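Peptidase M16 domain protein (Alicyclobacillus acidocaldarius subsp. acidocaldarius DSM 446, PDB 4XEA) is a putative metallopeptidase of the M16 (insulinase-like) family that binds a metal ion and probably hydrolyses peptide bonds. Local coordinates at residues A33-R38 with T111-V116; N193-I198 with R372-Y377; H82-D87 with Y97-T102; T37-V42 with T187-S192. One frame throughout, in Å; residues are numbered along the deposited sequence. Where two conformers were deposited one is given.

Contact 1 (A33-R38 with T111-V116). With NA (sodium ion), chain B.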
loop_
_atom_site.group_PDB
_atom_site.type_symbol
_atom_site.label_atom_id
_atom_site.label_comp_id
_atom_site.label_asym_id
_atom_site.label_seq_id
_atom_site.Cartn_x
_atom_site.Cartn_y
_atom_site.Cartn_z
ATOM N N ALA A 33 -3.108 17.226 -3.830
ATOM C CA ALA A 33 -3.827 18.356 -3.241
ATOM C C ALA A 33 -4.958 17.819 -2.353
ATOM O O ALA A 33 -5.666 16.894 -2.755
ATOM C CB ALA A 33 -4.397 19.207 -4.374
HETATM N N MSE A 34 -5.173 18.431 -1.182
HETATM C CA MSE A 34 -6.253 17.998 -0.306
HETATM C C MSE A 34 -6.962 19.223 0.293
HETATM O O MSE A 34 -6.292 20.150 0.776
HETATM C CB MSE A 34 -5.702 17.099 0.811
HETATM C CG MSE A 34 -6.746 16.666 1.902
HETATM SE SE MSE A 34 -6.103 15.344 3.202
HETATM C CE MSE A 34 -6.031 13.727 2.100
ATOM N N PHE A 35 -8.299 19.214 0.193
ATOM C CA PHE A 35 -9.182 20.227 0.758
ATOM C C PHE A 35 -10.026 19.510 1.836
ATOM O O PHE A 35 -10.784 18.602 1.504
ATOM C CB PHE A 35 -10.070 20.771 -0.387
ATOM C CG PHE A 35 -10.865 22.021 -0.065
ATOM C CD1 PHE A 35 -10.505 22.901 0.940
ATOM C CD2 PHE A 35 -11.942 22.357 -0.876
ATOM C CE1 PHE A 35 -11.260 24.061 1.189
ATOM C CE2 PHE A 35 -12.689 23.527 -0.648
ATOM C CZ PHE A 35 -12.346 24.361 0.393
ATOM N N ALA A 36 -9.853 19.866 3.109
ATOM C CA ALA A 36 -10.503 19.146 4.212
ATOM C C ALA A 36 -11.227 20.041 5.145
ATOM O O ALA A 36 -10.850 21.219 5.297
ATOM C CB ALA A 36 -9.495 18.315 4.985
ATOM N N THR A 37 -12.241 19.466 5.802
ATOM C CA THR A 37 -13.053 20.204 6.780
ATOM C C THR A 37 -12.913 19.592 8.165
ATOM O O THR A 37 -12.838 18.371 8.308
ATOM C CB THR A 37 -14.545 20.259 6.384
ATOM O OG1 THR A 37 -15.309 20.884 7.419
ATOM C CG2 THR A 37 -15.057 18.860 6.141
ATOM N N ARG A 38 -12.847 20.467 9.176
ATOM C CA ARG A 38 -12.889 20.065 10.594
ATOM C C ARG A 38 -14.326 19.665 11.009
ATOM O O ARG A 38 -15.005 20.361 11.800
ATOM C CB ARG A 38 -12.383 21.203 11.465
ATOM C CG ARG A 38 -12.079 20.827 12.886
ATOM C CD ARG A 38 -11.608 22.024 13.721
ATOM N NE ARG A 38 -10.341 22.667 13.300
ATOM C CZ ARG A 38 -10.222 23.761 12.537
ATOM N NH1 ARG A 38 -11.286 24.347 11.989
ATOM N NH2 ARG A 38 -9.003 24.255 12.291
ATOM N N THR A 111 -11.353 22.993 -9.877
ATOM C CA THR A 111 -12.404 21.985 -9.795
ATOM C C THR A 111 -12.586 21.498 -8.343
ATOM O O THR A 111 -13.714 21.279 -7.874
ATOM C CB THR A 111 -12.059 20.799 -10.703
ATOM O OG1 THR A 111 -11.763 21.269 -12.042
ATOM C CG2 THR A 111 -13.207 19.781 -10.712
ATOM N N LEU A 112 -11.466 21.349 -7.635
ATOM C CA LEU A 112 -11.492 20.885 -6.236
ATOM C C LEU A 112 -12.240 21.909 -5.372
ATOM O O LEU A 112 -13.147 21.563 -4.620
ATOM C CB LEU A 112 -10.063 20.649 -5.722
ATOM C CG LEU A 112 -9.953 20.170 -4.265
ATOM C CD1 LEU A 112 -10.682 18.861 -4.058
ATOM C CD2 LEU A 112 -8.501 20.086 -3.868
ATOM N N LEU A 113 -11.865 23.174 -5.488
ATOM C CA LEU A 113 -12.551 24.214 -4.708
ATOM C C LEU A 113 -14.025 24.228 -5.082
ATOM O O LEU A 113 -14.886 24.198 -4.210
ATOM C CB LEU A 113 -11.928 25.592 -4.926
ATOM C CG LEU A 113 -10.524 25.787 -4.355
ATOM C CD1 LEU A 113 -9.871 27.047 -4.938
ATOM C CD2 LEU A 113 -10.558 25.816 -2.810
ATOM N N ASP A 114 -14.308 24.278 -6.382
ATOM C CA ASP A 114 -15.690 24.396 -6.888
ATOM C C ASP A 114 -16.622 23.275 -6.414
ATOM O O ASP A 114 -17.728 23.546 -5.939
ATOM C CB ASP A 114 -15.687 24.467 -8.418
ATOM C CG ASP A 114 -15.106 25.771 -8.944
ATOM O OD1 ASP A 114 -14.886 26.732 -8.151
ATOM O OD2 ASP A 114 -14.896 25.831 -10.157
ATOM N N PHE A 115 -16.195 22.016 -6.501
ATOM C CA PHE A 115 -17.138 20.924 -6.177
ATOM C C PHE A 115 -17.348 20.722 -4.660
ATOM O O PHE A 115 -18.361 20.171 -4.231
ATOM C CB PHE A 115 -16.791 19.618 -6.934
ATOM C CG PHE A 115 -16.022 18.573 -6.133
ATOM C CD1 PHE A 115 -16.686 17.672 -5.316
ATOM C CD2 PHE A 115 -14.638 18.442 -6.270
ATOM C CE1 PHE A 115 -15.980 16.671 -4.606
ATOM C CE2 PHE A 115 -13.931 17.473 -5.576
ATOM C CZ PHE A 115 -14.601 16.582 -4.735
ATOM N N VAL A 116 -16.410 21.184 -3.852
ATOM C CA VAL A 116 -16.557 21.101 -2.403
ATOM C C VAL A 116 -17.347 22.313 -1.859
ATOM O O VAL A 116 -18.005 22.192 -0.818
ATOM C CB VAL A 116 -15.178 20.961 -1.753
ATOM C CG1 VAL A 116 -15.261 20.952 -0.217
ATOM C CG2 VAL A 116 -14.486 19.641 -2.276
HETATM NA NA NA B . -20.343 19.550 -4.599
HETATM O O HOH W 1 -20.719 19.932 -6.846
HETATM O O HOH W 2 -22.567 18.328 -4.558
#
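Phe35, on strand 33-37, is met by three side chains of helix 111-116, and its contact is a case of one aromatic ring filling the space between a sheet and a helix without a single hydrogen bond from one segment to the other. The CH-pi interaction comes from Leu113, whose CD2 lies over one face of the Phe35 ring, 4.1 Å from its centroid and shifted toward the rim. Leu113 reaches it because CG stands opposite its own carbonyl carbon (chi1 -69°), and the two side chains cross at about a right angle. The remaining contacts are plain apolar ones. Val116 CB comes within 3.6 Å of Phe35 CD2. Leu112 CD2 fills in at the root, 3.9 Å from Phe35 CB, and touches Ala33 CB as well. Near the C-terminal end of the helix, Phe115 O binds sodium at 2.1 Å, together with two waters and the carbonyl oxygens of Met67 and Ser118. Strand 31-37 runs between strands 194-200 and 95-101, so Phe35 also touches Met194 and Leu196 while Val116 rests on Tyr97; Met34 and Ala36 face helix 367-379 instead.

Contact 2 (N193-I198 with R372-Y377)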
loop_
_atom_site.group_PDB
_atom_site.type_symbol
_atom_site.label_atom_id
_atom_site.label_comp_id
_atom_site.label_asym_id
_atom_site.label_seq_id
_atom_site.Cartn_x
_atom_site.Cartn_y
_atom_site.Cartn_z
ATOM N N ASN A 193 -13.683 26.972 8.371
ATOM C CA ASN A 193 -13.584 25.681 9.060
ATOM C C ASN A 193 -12.724 24.663 8.306
ATOM O O ASN A 193 -12.721 23.465 8.651
ATOM C CB ASN A 193 -14.966 25.080 9.320
ATOM C CG ASN A 193 -14.927 23.938 10.401
ATOM O OD1 ASN A 193 -14.314 24.078 11.465
ATOM N ND2 ASN A 193 -15.647 22.868 10.142
HETATM N N MSE A 194 -12.029 25.133 7.264
HETATM C CA MSE A 194 -11.342 24.237 6.322
HETATM C C MSE A 194 -9.873 24.580 6.074
HETATM O O MSE A 194 -9.363 25.605 6.556
HETATM C CB MSE A 194 -12.119 24.154 4.991
HETATM C CG MSE A 194 -13.551 23.682 5.147
HETATM SE SE MSE A 194 -14.489 23.214 3.504
HETATM C CE MSE A 194 -13.468 21.648 2.882
ATOM N N VAL A 195 -9.198 23.705 5.313
ATOM C CA VAL A 195 -7.788 23.843 5.023
ATOM C C VAL A 195 -7.529 23.232 3.645
ATOM O O VAL A 195 -8.180 22.251 3.271
ATOM C CB VAL A 195 -6.891 23.210 6.109
ATOM C CG1 VAL A 195 -7.005 21.639 6.141
ATOM C CG2 VAL A 195 -5.440 23.697 5.983
ATOM N N LEU A 196 -6.634 23.880 2.888
ATOM C CA LEU A 196 -6.205 23.443 1.558
ATOM C C LEU A 196 -4.686 23.310 1.564
ATOM O O LEU A 196 -3.972 24.283 1.857
ATOM C CB LEU A 196 -6.623 24.465 0.488
ATOM C CG LEU A 196 -6.257 24.160 -0.971
ATOM C CD1 LEU A 196 -6.926 22.831 -1.440
ATOM C CD2 LEU A 196 -6.655 25.332 -1.868
ATOM N N VAL A 197 -4.197 22.106 1.233
ATOM C CA VAL A 197 -2.758 21.795 1.299
ATOM C C VAL A 197 -2.377 21.084 0.001
ATOM O O VAL A 197 -3.081 20.191 -0.447
ATOM C CB VAL A 197 -2.404 20.962 2.535
ATOM C CG1 VAL A 197 -0.927 20.722 2.638
ATOM C CG2 VAL A 197 -2.897 21.694 3.848
ATOM N N ILE A 198 -1.285 21.537 -0.611
ATOM C CA ILE A 198 -0.861 21.042 -1.930
ATOM C C ILE A 198 0.640 20.847 -1.911
ATOM O O ILE A 198 1.374 21.747 -1.491
ATOM C CB ILE A 198 -1.205 22.030 -3.039
ATOM C CG1 ILE A 198 -2.647 22.500 -2.910
ATOM C CG2 ILE A 198 -0.987 21.399 -4.463
ATOM C CD1 ILE A 198 -3.051 23.502 -3.979
ATOM N N ARG A 372 -1.373 15.044 3.779
ATOM C CA ARG A 372 -2.288 14.403 4.731
ATOM C C ARG A 372 -1.968 14.822 6.160
ATOM O O ARG A 372 -2.848 15.193 6.933
ATOM C CB ARG A 372 -2.199 12.871 4.636
ATOM C CG ARG A 372 -3.456 12.142 4.121
ATOM C CD ARG A 372 -3.314 10.603 4.136
ATOM N NE ARG A 372 -2.386 10.118 5.165
ATOM C CZ ARG A 372 -1.214 9.541 4.901
ATOM N NH1 ARG A 372 -0.825 9.355 3.644
ATOM N NH2 ARG A 372 -0.429 9.143 5.889
ATOM N N ASN A 373 -0.692 14.761 6.508
ATOM C CA ASN A 373 -0.269 15.147 7.859
ATOM C C ASN A 373 -0.340 16.632 8.186
ATOM O O ASN A 373 -0.747 17.005 9.300
ATOM C CB ASN A 373 1.065 14.537 8.167
ATOM C CG ASN A 373 0.924 13.057 8.394
ATOM O OD1 ASN A 373 0.558 12.665 9.461
ATOM N ND2 ASN A 373 1.060 12.256 7.358
ATOM N N TRP A 374 -0.035 17.487 7.223
ATOM C CA TRP A 374 -0.189 18.935 7.430
ATOM C C TRP A 374 -1.653 19.218 7.743
ATOM O O TRP A 374 -1.990 19.881 8.755
ATOM C CB TRP A 374 0.268 19.772 6.208
ATOM C CG TRP A 374 0.794 21.090 6.635
ATOM C CD1 TRP A 374 2.099 21.415 6.755
ATOM C CD2 TRP A 374 0.047 22.253 7.023
ATOM N NE1 TRP A 374 2.230 22.698 7.181
ATOM C CE2 TRP A 374 0.980 23.222 7.415
ATOM C CE3 TRP A 374 -1.320 22.554 7.124
ATOM C CZ2 TRP A 374 0.605 24.516 7.846
ATOM C CZ3 TRP A 374 -1.713 23.845 7.583
ATOM C CH2 TRP A 374 -0.758 24.785 7.971
ATOM N N VAL A 375 -2.524 18.632 6.919
ATOM C CA VAL A 375 -3.974 18.779 7.096
ATOM C C VAL A 375 -4.444 18.310 8.466
ATOM O O VAL A 375 -5.187 19.015 9.174
ATOM C CB VAL A 375 -4.765 17.992 6.053
ATOM C CG1 VAL A 375 -6.227 17.939 6.447
ATOM C CG2 VAL A 375 -4.588 18.625 4.615
ATOM N N THR A 376 -4.035 17.092 8.796
ATOM C CA THR A 376 -4.501 16.424 9.998
ATOM C C THR A 376 -4.087 17.138 11.273
ATOM O O THR A 376 -4.922 17.375 12.138
ATOM C CB THR A 376 -4.081 14.908 9.996
ATOM O OG1 THR A 376 -4.813 14.261 8.947
ATOM C CG2 THR A 376 -4.512 14.260 11.284
ATOM N N TYR A 377 -2.815 17.469 11.410
ATOM C CA TYR A 377 -2.356 18.185 12.600
ATOM C C TYR A 377 -2.911 19.609 12.683
ATOM O O TYR A 377 -3.237 20.096 13.765
ATOM C CB TYR A 377 -0.823 18.180 12.680
ATOM C CG TYR A 377 -0.243 16.801 13.050
ATOM C CD1 TYR A 377 -0.749 16.110 14.159
ATOM C CD2 TYR A 377 0.789 16.198 12.327
ATOM C CE1 TYR A 377 -0.271 14.899 14.534
ATOM C CE2 TYR A 377 1.317 14.936 12.732
ATOM C CZ TYR A 377 0.749 14.309 13.836
ATOM O OH TYR A 377 1.150 13.076 14.311
#
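Behind Trp374 and Val375, the two helix residues that meet Val195 and Val197, the carbonyl oxygen Arg372 O is gripped twice by one residue. Thr376 N reaches Arg372 O at 2.9 Å in the ordinary helical bond, and Thr376 OG1 adds a second at 3.0 Å. The two donors arrive from opposite faces of the carbonyl plane, the hydroxyl lying 36° out of it, so the turn carrying the apolar residues is tied on its far side. Toward the sheet everything is hydrocarbon. Val197 is the hub: its CG2, beside the backbone N because CG1 takes the position opposite that atom (chi1 -177°), comes to 3.6 Å from Val375 CG2 and to 3.7 Å from Trp374 CE3. The other branch, Val197 CG1, rests on Trp374 CB at 3.9 Å. Here, in a chain of M16-like alpha/beta architecture, a helix packs on a sheet: segment 372-377 runs nearly antiparallel to strand 194-198, at 161° and with axes 8.4 Å apart, while Leu196, pointing to the other face of the strand, meets Leu112 and Leu113 of helix 105-116. Val195 repeats the pattern two residues earlier, dividing its methyls between the same two partners. Its CG1 sits 3.8 Å from Val375 CG1, and CG2 leans to the six-membered part of the indole, 4.1 Å from Trp374 CZ3. The indole also meets Phe385 edge-to-face and the ring of Phe378, whose side chain also touches Val195.

Contact 3 (H82-D87 with Y97-T102)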
loop_
_atom_site.group_PDB
_atom_site.type_symbol
_atom_site.label_atom_id
_atom_site.label_comp_id
_atom_site.label_asym_id
_atom_site.label_seq_id
_atom_site.Cartn_x
_atom_site.Cartn_y
_atom_site.Cartn_z
ATOM N N HIS A 82 -8.128 15.776 -17.735
ATOM C CA HIS A 82 -6.932 16.636 -17.690
ATOM C C HIS A 82 -5.769 16.104 -16.819
ATOM O O HIS A 82 -4.919 16.873 -16.376
ATOM C CB HIS A 82 -7.341 18.062 -17.278
ATOM C CG HIS A 82 -8.346 18.677 -18.201
ATOM N ND1 HIS A 82 -7.988 19.308 -19.371
ATOM C CD2 HIS A 82 -9.698 18.733 -18.141
ATOM C CE1 HIS A 82 -9.076 19.739 -19.986
ATOM N NE2 HIS A 82 -10.128 19.400 -19.262
ATOM N N GLY A 83 -5.723 14.789 -16.604
ATOM C CA GLY A 83 -4.537 14.127 -16.040
ATOM C C GLY A 83 -4.435 14.178 -14.514
ATOM O O GLY A 83 -3.366 14.453 -13.956
ATOM N N ALA A 84 -5.557 13.932 -13.845
ATOM C CA ALA A 84 -5.593 13.805 -12.385
ATOM C C ALA A 84 -6.736 12.891 -12.036
ATOM O O ALA A 84 -7.586 12.613 -12.884
ATOM C CB ALA A 84 -5.787 15.180 -11.699
ATOM N N SER A 85 -6.756 12.432 -10.793
ATOM C CA SER A 85 -7.912 11.706 -10.268
ATOM C C SER A 85 -8.194 12.107 -8.825
ATOM O O SER A 85 -7.280 12.463 -8.080
ATOM C CB SER A 85 -7.714 10.196 -10.381
ATOM O OG SER A 85 -6.883 9.741 -9.343
ATOM N N VAL A 86 -9.469 12.010 -8.448
ATOM C CA VAL A 86 -9.993 12.609 -7.223
ATOM C C VAL A 86 -10.639 11.505 -6.387
ATOM O O VAL A 86 -11.148 10.521 -6.925
ATOM C CB VAL A 86 -11.025 13.729 -7.528
ATOM C CG1 VAL A 86 -12.263 13.165 -8.184
ATOM C CG2 VAL A 86 -11.418 14.505 -6.250
ATOM N N ASP A 87 -10.573 11.650 -5.058
ATOM C CA ASP A 87 -11.242 10.712 -4.166
ATOM C C ASP A 87 -11.556 11.474 -2.883
ATOM O O ASP A 87 -11.306 12.690 -2.797
ATOM C CB ASP A 87 -10.354 9.482 -3.970
ATOM C CG ASP A 87 -11.140 8.217 -3.565
ATOM O OD1 ASP A 87 -12.358 8.277 -3.257
ATOM O OD2 ASP A 87 -10.506 7.156 -3.545
ATOM N N TYR A 97 -11.170 15.726 0.779
ATOM C CA TYR A 97 -11.293 15.637 -0.677
ATOM C C TYR A 97 -9.919 15.895 -1.303
ATOM O O TYR A 97 -9.232 16.874 -0.958
ATOM C CB TYR A 97 -12.337 16.652 -1.180
ATOM C CG TYR A 97 -13.680 16.491 -0.471
ATOM C CD1 TYR A 97 -14.648 15.641 -0.989
ATOM C CD2 TYR A 97 -13.934 17.105 0.765
ATOM C CE1 TYR A 97 -15.832 15.421 -0.350
ATOM C CE2 TYR A 97 -15.160 16.901 1.429
ATOM C CZ TYR A 97 -16.096 16.052 0.866
ATOM O OH TYR A 97 -17.302 15.824 1.484
ATOM N N TYR A 98 -9.477 15.011 -2.213
ATOM C CA TYR A 98 -8.099 15.123 -2.684
ATOM C C TYR A 98 -7.929 14.608 -4.095
ATOM O O TYR A 98 -8.705 13.756 -4.528
ATOM C CB TYR A 98 -7.173 14.390 -1.727
ATOM C CG TYR A 98 -7.447 12.899 -1.559
ATOM C CD1 TYR A 98 -6.732 11.967 -2.288
ATOM C CD2 TYR A 98 -8.411 12.430 -0.653
ATOM C CE1 TYR A 98 -6.964 10.592 -2.146
ATOM C CE2 TYR A 98 -8.638 11.050 -0.485
ATOM C CZ TYR A 98 -7.908 10.151 -1.231
ATOM O OH TYR A 98 -8.146 8.809 -1.117
ATOM N N PHE A 99 -6.956 15.175 -4.822
ATOM C CA PHE A 99 -6.595 14.674 -6.115
ATOM C C PHE A 99 -5.100 14.497 -6.188
ATOM O O PHE A 99 -4.333 15.063 -5.409
ATOM C CB PHE A 99 -7.114 15.596 -7.267
ATOM C CG PHE A 99 -6.376 16.909 -7.422
ATOM C CD1 PHE A 99 -5.150 16.969 -8.064
ATOM C CD2 PHE A 99 -6.951 18.100 -6.975
ATOM C CE1 PHE A 99 -4.481 18.179 -8.224
ATOM C CE2 PHE A 99 -6.289 19.320 -7.137
ATOM C CZ PHE A 99 -5.055 19.360 -7.755
ATOM N N SER A 100 -4.682 13.696 -7.145
ATOM C CA SER A 100 -3.312 13.722 -7.595
ATOM C C SER A 100 -3.275 13.731 -9.132
ATOM O O SER A 100 -4.140 13.160 -9.790
ATOM C CB SER A 100 -2.566 12.550 -7.020
ATOM O OG SER A 100 -3.005 11.381 -7.639
ATOM N N GLY A 101 -2.288 14.426 -9.685
ATOM C CA GLY A 101 -2.157 14.560 -11.138
ATOM C C GLY A 101 -0.813 15.093 -11.579
ATOM O O GLY A 101 0.073 15.326 -10.758
ATOM N N THR A 102 -0.675 15.304 -12.889
ATOM C CA THR A 102 0.623 15.583 -13.496
ATOM C C THR A 102 0.694 16.860 -14.367
ATOM O O THR A 102 1.733 17.148 -14.974
ATOM C CB THR A 102 1.049 14.389 -14.352
ATOM O OG1 THR A 102 0.045 14.122 -15.332
ATOM C CG2 THR A 102 1.197 13.161 -13.482
#
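Two first torsions bring Asp87 and Tyr98 alongside each other: Tyr98 CG is tucked between its backbone N and carbonyl carbon (chi1 60°), whereas Asp87 CG stands opposite its N (chi1 -156°). The two side chains consequently point the same way, with carboxylate and ring planes 32° apart. Asp87 C lies over the rim of one face of the Tyr98 ring, and Asp87 CB is 3.7 Å from Tyr98 OH. The same pair is locked through its backbone, Asp87 N to Tyr98 O at 2.9 Å and Tyr98 N to Asp87 O at 3.0 Å. Ser85 and Ser100 exchange an equivalent couple of bonds. Val86 with Phe99 is the non-hydrogen-bonded pair between them, and Ala84 with Gly101 the one beyond Ser85 and Ser100. Ala84 CB reaches diagonally to Phe99 CD1 at 4.1 Å. Gly101 has no side chain, and its CA approaches Ala84 CA to 3.7 Å. A last bond, Thr102 N to Gly83 O, 3.0 Å long, extends the pairing beyond the strand, where Gly83, at positive phi, is the C-prime residue of the Schellman motif ending helix 75-80. Ser100 and Thr102 pack on Met362 of the second subunit, while Phe99 meets the ring of His108. The whole is an antiparallel beta hairpin, its strand 84-90 forming one edge of the six-stranded mixed sheet of this chain.

Contact 4 (T37-V42 with T187-S192)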
loop_
_atom_site.group_PDB
_atom_site.type_symbol
_atom_site.label_atom_id
_atom_site.label_comp_id
_atom_site.label_asym_id
_atom_site.label_seq_id
_atom_site.Cartn_x
_atom_site.Cartn_y
_atom_site.Cartn_z
ATOM N N THR A 37 -12.241 19.466 5.802
ATOM C CA THR A 37 -13.053 20.204 6.780
ATOM C C THR A 37 -12.913 19.592 8.165
ATOM O O THR A 37 -12.838 18.371 8.308
ATOM C CB THR A 37 -14.545 20.259 6.384
ATOM O OG1 THR A 37 -15.309 20.884 7.419
ATOM C CG2 THR A 37 -15.057 18.860 6.141
ATOM N N ARG A 38 -12.847 20.467 9.176
ATOM C CA ARG A 38 -12.889 20.065 10.594
ATOM C C ARG A 38 -14.326 19.665 11.009
ATOM O O ARG A 38 -15.005 20.361 11.800
ATOM C CB ARG A 38 -12.383 21.203 11.465
ATOM C CG ARG A 38 -12.079 20.827 12.886
ATOM C CD ARG A 38 -11.608 22.024 13.721
ATOM N NE ARG A 38 -10.341 22.667 13.300
ATOM C CZ ARG A 38 -10.222 23.761 12.537
ATOM N NH1 ARG A 38 -11.286 24.347 11.989
ATOM N NH2 ARG A 38 -9.003 24.255 12.291
ATOM N N TYR A 39 -14.730 18.521 10.496
ATOM C CA TYR A 39 -16.055 17.941 10.681
ATOM C C TYR A 39 -15.954 16.469 10.327
ATOM O O TYR A 39 -15.518 16.107 9.216
ATOM C CB TYR A 39 -17.052 18.614 9.765
ATOM C CG TYR A 39 -18.464 18.056 9.859
ATOM C CD1 TYR A 39 -19.092 17.893 11.085
ATOM C CD2 TYR A 39 -19.172 17.714 8.721
ATOM C CE1 TYR A 39 -20.378 17.402 11.189
ATOM C CE2 TYR A 39 -20.481 17.226 8.805
ATOM C CZ TYR A 39 -21.078 17.099 10.039
ATOM O OH TYR A 39 -22.363 16.647 10.134
ATOM N N GLY A 40 -16.336 15.588 11.243
ATOM C CA GLY A 40 -16.339 14.159 10.929
ATOM C C GLY A 40 -17.449 13.425 11.613
ATOM O O GLY A 40 -18.382 14.051 12.111
ATOM N N SER A 41 -17.309 12.100 11.691
ATOM C CA SER A 41 -18.385 11.232 12.182
ATOM C C SER A 41 -18.757 11.496 13.629
ATOM O O SER A 41 -19.920 11.249 14.010
ATOM C CB SER A 41 -18.058 9.732 11.997
ATOM O OG SER A 41 -16.929 9.312 12.771
ATOM N N VAL A 42 -17.811 11.986 14.434
ATOM C CA VAL A 42 -18.084 12.151 15.850
ATOM C C VAL A 42 -18.755 13.471 16.220
ATOM O O VAL A 42 -19.156 13.638 17.359
ATOM C CB VAL A 42 -16.878 11.870 16.767
ATOM C CG1 VAL A 42 -16.356 10.406 16.538
ATOM C CG2 VAL A 42 -15.794 12.946 16.646
ATOM N N THR A 187 -22.933 24.773 8.088
ATOM C CA THR A 187 -22.202 25.036 9.320
ATOM C C THR A 187 -20.716 24.689 9.195
ATOM O O THR A 187 -19.867 25.455 9.663
ATOM C CB THR A 187 -22.798 24.251 10.484
ATOM O OG1 THR A 187 -24.172 24.620 10.650
ATOM C CG2 THR A 187 -22.036 24.491 11.814
ATOM N N PHE A 188 -20.410 23.542 8.585
ATOM C CA PHE A 188 -19.069 22.967 8.662
ATOM C C PHE A 188 -18.241 23.124 7.422
ATOM O O PHE A 188 -17.041 22.955 7.480
ATOM C CB PHE A 188 -19.144 21.480 9.043
ATOM C CG PHE A 188 -19.568 21.248 10.467
ATOM C CD1 PHE A 188 -20.861 20.851 10.761
ATOM C CD2 PHE A 188 -18.678 21.442 11.517
ATOM C CE1 PHE A 188 -21.279 20.643 12.081
ATOM C CE2 PHE A 188 -19.062 21.204 12.838
ATOM C CZ PHE A 188 -20.365 20.797 13.130
ATOM N N TYR A 189 -18.867 23.458 6.298
ATOM C CA TYR A 189 -18.136 23.588 5.044
ATOM C C TYR A 189 -17.824 25.027 4.698
ATOM O O TYR A 189 -17.452 25.321 3.581
ATOM C CB TYR A 189 -18.890 22.900 3.922
ATOM C CG TYR A 189 -18.601 21.423 3.850
ATOM C CD1 TYR A 189 -19.144 20.544 4.789
ATOM C CD2 TYR A 189 -17.779 20.899 2.842
ATOM C CE1 TYR A 189 -18.880 19.173 4.746
ATOM C CE2 TYR A 189 -17.526 19.533 2.776
ATOM C CZ TYR A 189 -18.062 18.674 3.754
ATOM O OH TYR A 189 -17.847 17.317 3.697
ATOM N N HIS A 190 -17.951 25.923 5.674
ATOM C CA HIS A 190 -17.509 27.273 5.499
ATOM C C HIS A 190 -15.983 27.299 5.407
ATOM O O HIS A 190 -15.320 26.539 6.093
ATOM C CB HIS A 190 -17.976 28.172 6.671
ATOM C CG HIS A 190 -17.771 29.623 6.399
ATOM N ND1 HIS A 190 -16.566 30.255 6.612
ATOM C CD2 HIS A 190 -18.612 30.563 5.912
ATOM C CE1 HIS A 190 -16.678 31.531 6.276
ATOM N NE2 HIS A 190 -17.908 31.745 5.845
ATOM N N PRO A 191 -15.422 28.190 4.588
ATOM C CA PRO A 191 -13.965 28.146 4.419
ATOM C C PRO A 191 -13.137 28.362 5.693
ATOM O O PRO A 191 -11.996 27.869 5.769
ATOM C CB PRO A 191 -13.687 29.257 3.386
ATOM C CG PRO A 191 -15.019 29.971 3.167
ATOM C CD PRO A 191 -16.079 29.009 3.547
ATOM N N SER A 192 -13.707 29.060 6.669
ATOM C CA SER A 192 -13.086 29.314 7.952
ATOM C C SER A 192 -12.940 28.021 8.755
ATOM O O SER A 192 -12.155 27.986 9.710
ATOM C CB SER A 192 -13.907 30.321 8.779
ATOM O OG SER A 192 -15.202 29.811 9.039
HETATM O O HOH W 3 -9.631 26.744 10.625
#
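Tyr39 and Phe188 lie face on face as an offset stack, ring centroids 3.9 Å apart and planes only 9° from parallel, although the two side chains cross at about a right angle. Tyr39 CD1 sits over the centre of the Phe188 ring, whose opposite face is met by Thr187 CG2. Thr37 works differently, splitting its two branches between two partners. With OG1 opposite the backbone N (chi1 175°), the hydroxyl donates to Phe188 O at 2.7 Å, from 42° above the carbonyl plane; CG2 then hangs over one face of the Tyr189 ring, 4.2 Å from its centroid. Phe188 O takes a second bond from Asn193 ND2. The setting is the end of helix 178-188, Tyr189 being the first residue to leave helical geometry, and it borders the helix that carries nickel ligands: Tyr39 and Tyr189 both touch Leu63 on helix 59-66, which holds His61 and His65 in the HxxEH pattern of the M16 family. Arg38, at the centre of an inverse gamma turn, reaches segment 187-192 through water 3, which accepts from Arg38 NH2 at 3.1 Å and donates to Ser192 O at 3.0 Å. Arg38 NE is held by Leu379 O. Within segment 187-192, His190 ND1 accepts from Ser192 N at 3.1 Å and shares a hydrogen bond with Ser192 OG at 2.8 Å.

Overall arrangement
Contacts 1, 2 and 3 all belong to the six-stranded mixed sheet, in which strands 194-200, 31-37, 95-101 and 84-90 follow one another in that order. Contacts 1 and 2, with centres about 10 Å apart, clothe opposite faces of it with helices 105-116 and 367-379. Contact 3, about 12 Å from contact 1, is nested along the chain inside the loops closed by contacts 1 and 4. Contact 4 continues from strand 31-37 into the following loop and closes before contact 2 opens; despite a centre-to-centre distance of about 22 Å, it touches contact 3 through the bonded hydroxyls of Tyr97 and Tyr189. The sheet thus joins parts far apart in sequence, and the loop after strand 31-37 packs against the helix bearing nickel ligands.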